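Local coordinates for WAP, Kazal, immunoglobulin, Kunitz and NTR domain-containing protein 2 (Mus musculus, PDB 6MAA) that binds and antagonises myostatin, its follistatin domain being the part in this chain, and probably inhibits serine proteases and metalloproteases, at residues A[70-75]-A[81-86]. Residues are numbered along the deposited sequence; the frame is centred on the assembly and turned at random.
Sequences CFMDAE and ITLSVV
M72 and L83 form the buried centre where the helix of this Kazal-like fold meets the chain returning from it. Their side chains run past each other in opposite directions, with M72 CG 3.9 Å from L83 CB. Leucine reaches the helix with one branch: L83 CD1 lies 3.7 Å from the backbone O of M72 and 4.0 Å from CG of the same methionine. The methionine has CG anti to its own N (chi1 -178°) and stays extended through chi2, which brings SD up to the opposing chain; the bend at chi3 (69°) then swings the CE methyl of M72 to 3.7 Å from L83 O, a van der Waals approach, and to 3.9 Å from V85 CG2, where the two side chains cross at about a right angle. A long, unbranched, flexible residue suits this place, since one side chain serves both L83 and V85; the branched leucine fills the space beside the helix backbone.

No hydrogen bond joins the two segments, and the packing thins toward the rim. E75 meets leucine loosely through its aliphatic part, CB and CG each 4.5 Å from L83 CD1, while its carboxylate makes a weak, long ion pair with K79. S84 turns its CB away from the helix, as befits an exposed serine, and V85 is also largely exposed.

Q32 ties both segments to the preceding region, accepting from L83 N and donating to D73 OD1. Helix 69-79 packs against the three-stranded antiparallel sheet: M72 also touches T58 and A60 of central strand 58-60, and Y66 of strand 65-66 meets M72, E75 and L83.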
ATOM      1  N   CYS A  70      -6.769  -6.620  -2.870  1.00  8.33           N
ATOM      2  CA  CYS A  70      -5.830  -5.600  -3.318  1.00  9.20           C
ATOM      3  C   CYS A  70      -6.555  -4.305  -3.684  1.00  7.81           C
ATOM      4  O   CYS A  70      -6.100  -3.211  -3.335  1.00  8.36           O
ATOM      5  CB  CYS A  70      -5.004  -6.142  -4.485  1.00  9.37           C
ATOM      6  SG  CYS A  70      -3.718  -5.036  -5.106  1.00 10.64           S
ATOM      7  N   PHE A  71      -7.700  -4.405  -4.367  1.00  8.08           N
ATOM      8  CA  PHE A  71      -8.463  -3.196  -4.670  1.00  8.29           C
ATOM      9  C   PHE A  71      -9.036  -2.560  -3.405  1.00  8.73           C
ATOM     10  O   PHE A  71      -9.092  -1.329  -3.297  1.00 10.50           O
ATOM     11  CB  PHE A  71      -9.532  -3.474  -5.731  1.00  8.06           C
ATOM     12  CG  PHE A  71      -8.954  -3.735  -7.105  1.00  7.88           C
ATOM     13  CD1 PHE A  71      -8.490  -2.686  -7.886  1.00  9.91           C
ATOM     14  CD2 PHE A  71      -8.837  -5.028  -7.594  1.00  8.87           C
ATOM     15  CE1 PHE A  71      -7.933  -2.921  -9.135  1.00 11.10           C
ATOM     16  CE2 PHE A  71      -8.294  -5.271  -8.841  1.00 10.15           C
ATOM     17  CZ  PHE A  71      -7.835  -4.215  -9.611  1.00 10.99           C
ATOM     18  N   MET A  72      -9.438  -3.374  -2.425  1.00  8.52           N
ATOM     19  CA  MET A  72      -9.850  -2.821  -1.136  1.00  8.84           C
ATOM     20  C   MET A  72      -8.711  -2.035  -0.491  1.00  9.42           C
ATOM     21  O   MET A  72      -8.906  -0.903  -0.028  1.00  9.39           O
ATOM     22  CB  MET A  72     -10.318  -3.943  -0.209  1.00  9.73           C
ATOM     23  CG  MET A  72     -10.818  -3.462   1.144  1.00 11.10           C
ATOM     24  SD  MET A  72     -11.148  -4.797   2.313  1.00 13.50           S
ATOM     25  CE  MET A  72      -9.478  -5.366   2.643  1.00 16.48           C
ATOM     26  N   ASP A  73      -7.503  -2.616  -0.474  1.00  8.43           N
ATOM     27  CA  ASP A  73      -6.352  -1.934   0.114  1.00  9.40           C
ATOM     28  C   ASP A  73      -6.051  -0.632  -0.613  1.00  9.45           C
ATOM     29  O   ASP A  73      -5.635   0.356   0.009  1.00 10.35           O
ATOM     30  CB  ASP A  73      -5.111  -2.824   0.031  1.00 10.01           C
ATOM     31  CG  ASP A  73      -5.148  -4.006   0.976  1.00 11.93           C
ATOM     32  OD1 ASP A  73      -6.025  -4.072   1.860  1.00 13.44           O
ATOM     33  OD2 ASP A  73      -4.263  -4.874   0.826  1.00 15.52           O
ATOM     34  N   ALA A  74      -6.208  -0.625  -1.940  1.00  9.62           N
ATOM     35  CA  ALA A  74      -5.912   0.577  -2.713  1.00 10.66           C
ATOM     36  C   ALA A  74      -6.888   1.695  -2.378  1.00 10.60           C
ATOM     37  O   ALA A  74      -6.491   2.861  -2.270  1.00 13.10           O
ATOM     38  CB  ALA A  74      -5.920   0.268  -4.211  1.00 12.14           C
ATOM     39  N   GLU A  75      -8.161   1.354  -2.172  1.00 10.70           N
ATOM     40  CA  GLU A  75      -9.130   2.365  -1.764  1.00 12.49           C
ATOM     41  C   GLU A  75      -8.835   2.873  -0.359  1.00 12.95           C
ATOM     42  O   GLU A  75      -8.922   4.082  -0.101  1.00 13.97           O
ATOM     43  CB  GLU A  75     -10.550   1.813  -1.860  1.00 13.59           C
ATOM     44  CG  GLU A  75     -11.633   2.821  -1.498  1.00 15.38           C
ATOM     45  CD  GLU A  75     -11.800   3.948  -2.521  1.00 18.76           C
ATOM     46  OE1 GLU A  75     -12.705   4.778  -2.318  1.00 21.38           O
ATOM     47  OE2 GLU A  75     -11.043   4.018  -3.517  1.00 22.11           O
ATOM     48  N   ILE A  81      -7.591   5.543   5.252  1.00 17.90           N
ATOM     49  CA  ILE A  81      -8.436   4.873   6.229  1.00 17.66           C
ATOM     50  C   ILE A  81      -8.025   3.406   6.318  1.00 16.69           C
ATOM     51  O   ILE A  81      -7.172   2.931   5.571  1.00 16.42           O
ATOM     52  CB  ILE A  81      -9.938   5.002   5.892  1.00 18.60           C
ATOM     53  CG1 ILE A  81     -10.245   4.277   4.577  1.00 19.82           C
ATOM     54  CG2 ILE A  81     -10.351   6.470   5.827  1.00 21.84           C
ATOM     55  CD1 ILE A  81     -11.715   4.265   4.203  1.00 21.11           C
ATOM     56  N   THR A  82      -8.657   2.683   7.237  1.00 17.57           N
ATOM     57  CA  THR A  82      -8.471   1.244   7.366  1.00 17.28           C
ATOM     58  C   THR A  82      -9.777   0.553   7.004  1.00 16.58           C
ATOM     59  O   THR A  82     -10.842   0.939   7.495  1.00 19.60           O
ATOM     60  CB  THR A  82      -8.065   0.874   8.795  1.00 19.59           C
ATOM     61  OG1 THR A  82      -6.786   1.448   9.091  1.00 22.91           O
ATOM     62  CG2 THR A  82      -7.976  -0.632   8.955  1.00 22.14           C
ATOM     63  N   LEU A  83      -9.692  -0.454   6.137  1.00 13.79           N
ATOM     64  CA  LEU A  83     -10.842  -1.246   5.720  1.00 13.50           C
ATOM     65  C   LEU A  83     -10.568  -2.708   6.037  1.00 14.39           C
ATOM     66  O   LEU A  83      -9.532  -3.248   5.638  1.00 15.62           O
ATOM     67  CB  LEU A  83     -11.084  -1.089   4.211  1.00 13.96           C
ATOM     68  CG  LEU A  83     -11.535   0.289   3.718  1.00 14.20           C
ATOM     69  CD1 LEU A  83     -11.640   0.310   2.198  1.00 13.43           C
ATOM     70  CD2 LEU A  83     -12.861   0.661   4.363  1.00 15.61           C
ATOM     71  N   SER A  84     -11.489  -3.347   6.750  1.00 13.91           N
ATOM     72  CA  SER A  84     -11.364  -4.762   7.068  1.00 14.02           C
ATOM     73  C   SER A  84     -12.423  -5.569   6.327  1.00 12.81           C
ATOM     74  O   SER A  84     -13.469  -5.052   5.927  1.00 13.48           O
ATOM     75  CB  SER A  84     -11.471  -5.014   8.576  1.00 18.99           C
ATOM     76  OG  SER A  84     -12.645  -4.426   9.099  1.00 23.53           O
ATOM     77  N   VAL A  85     -12.136  -6.855   6.150  1.00 13.04           N
ATOM     78  CA  VAL A  85     -13.027  -7.754   5.427  1.00 12.62           C
ATOM     79  C   VAL A  85     -14.197  -8.140   6.319  1.00 12.31           C
ATOM     80  O   VAL A  85     -14.029  -8.403   7.516  1.00 16.66           O
ATOM     81  CB  VAL A  85     -12.245  -8.993   4.955  1.00 14.02           C
ATOM     82  CG1 VAL A  85     -13.178 -10.002   4.296  1.00 15.50           C
ATOM     83  CG2 VAL A  85     -11.117  -8.582   4.008  1.00 15.45           C
ATOM     84  N   VAL A  86     -15.396  -8.167   5.738  1.00 11.87           N
ATOM     85  CA  VAL A  86     -16.577  -8.719   6.392  1.00 11.65           C
ATOM     86  C   VAL A  86     -17.199  -9.752   5.460  1.00 10.98           C
ATOM     87  O   VAL A  86     -16.899  -9.805   4.264  1.00 12.58           O
ATOM     88  CB  VAL A  86     -17.612  -7.643   6.793  1.00 13.32           C
ATOM     89  CG1 VAL A  86     -16.972  -6.575   7.679  1.00 15.87           C
ATOM     90  CG2 VAL A  86     -18.249  -7.023   5.565  1.00 13.40           C
TER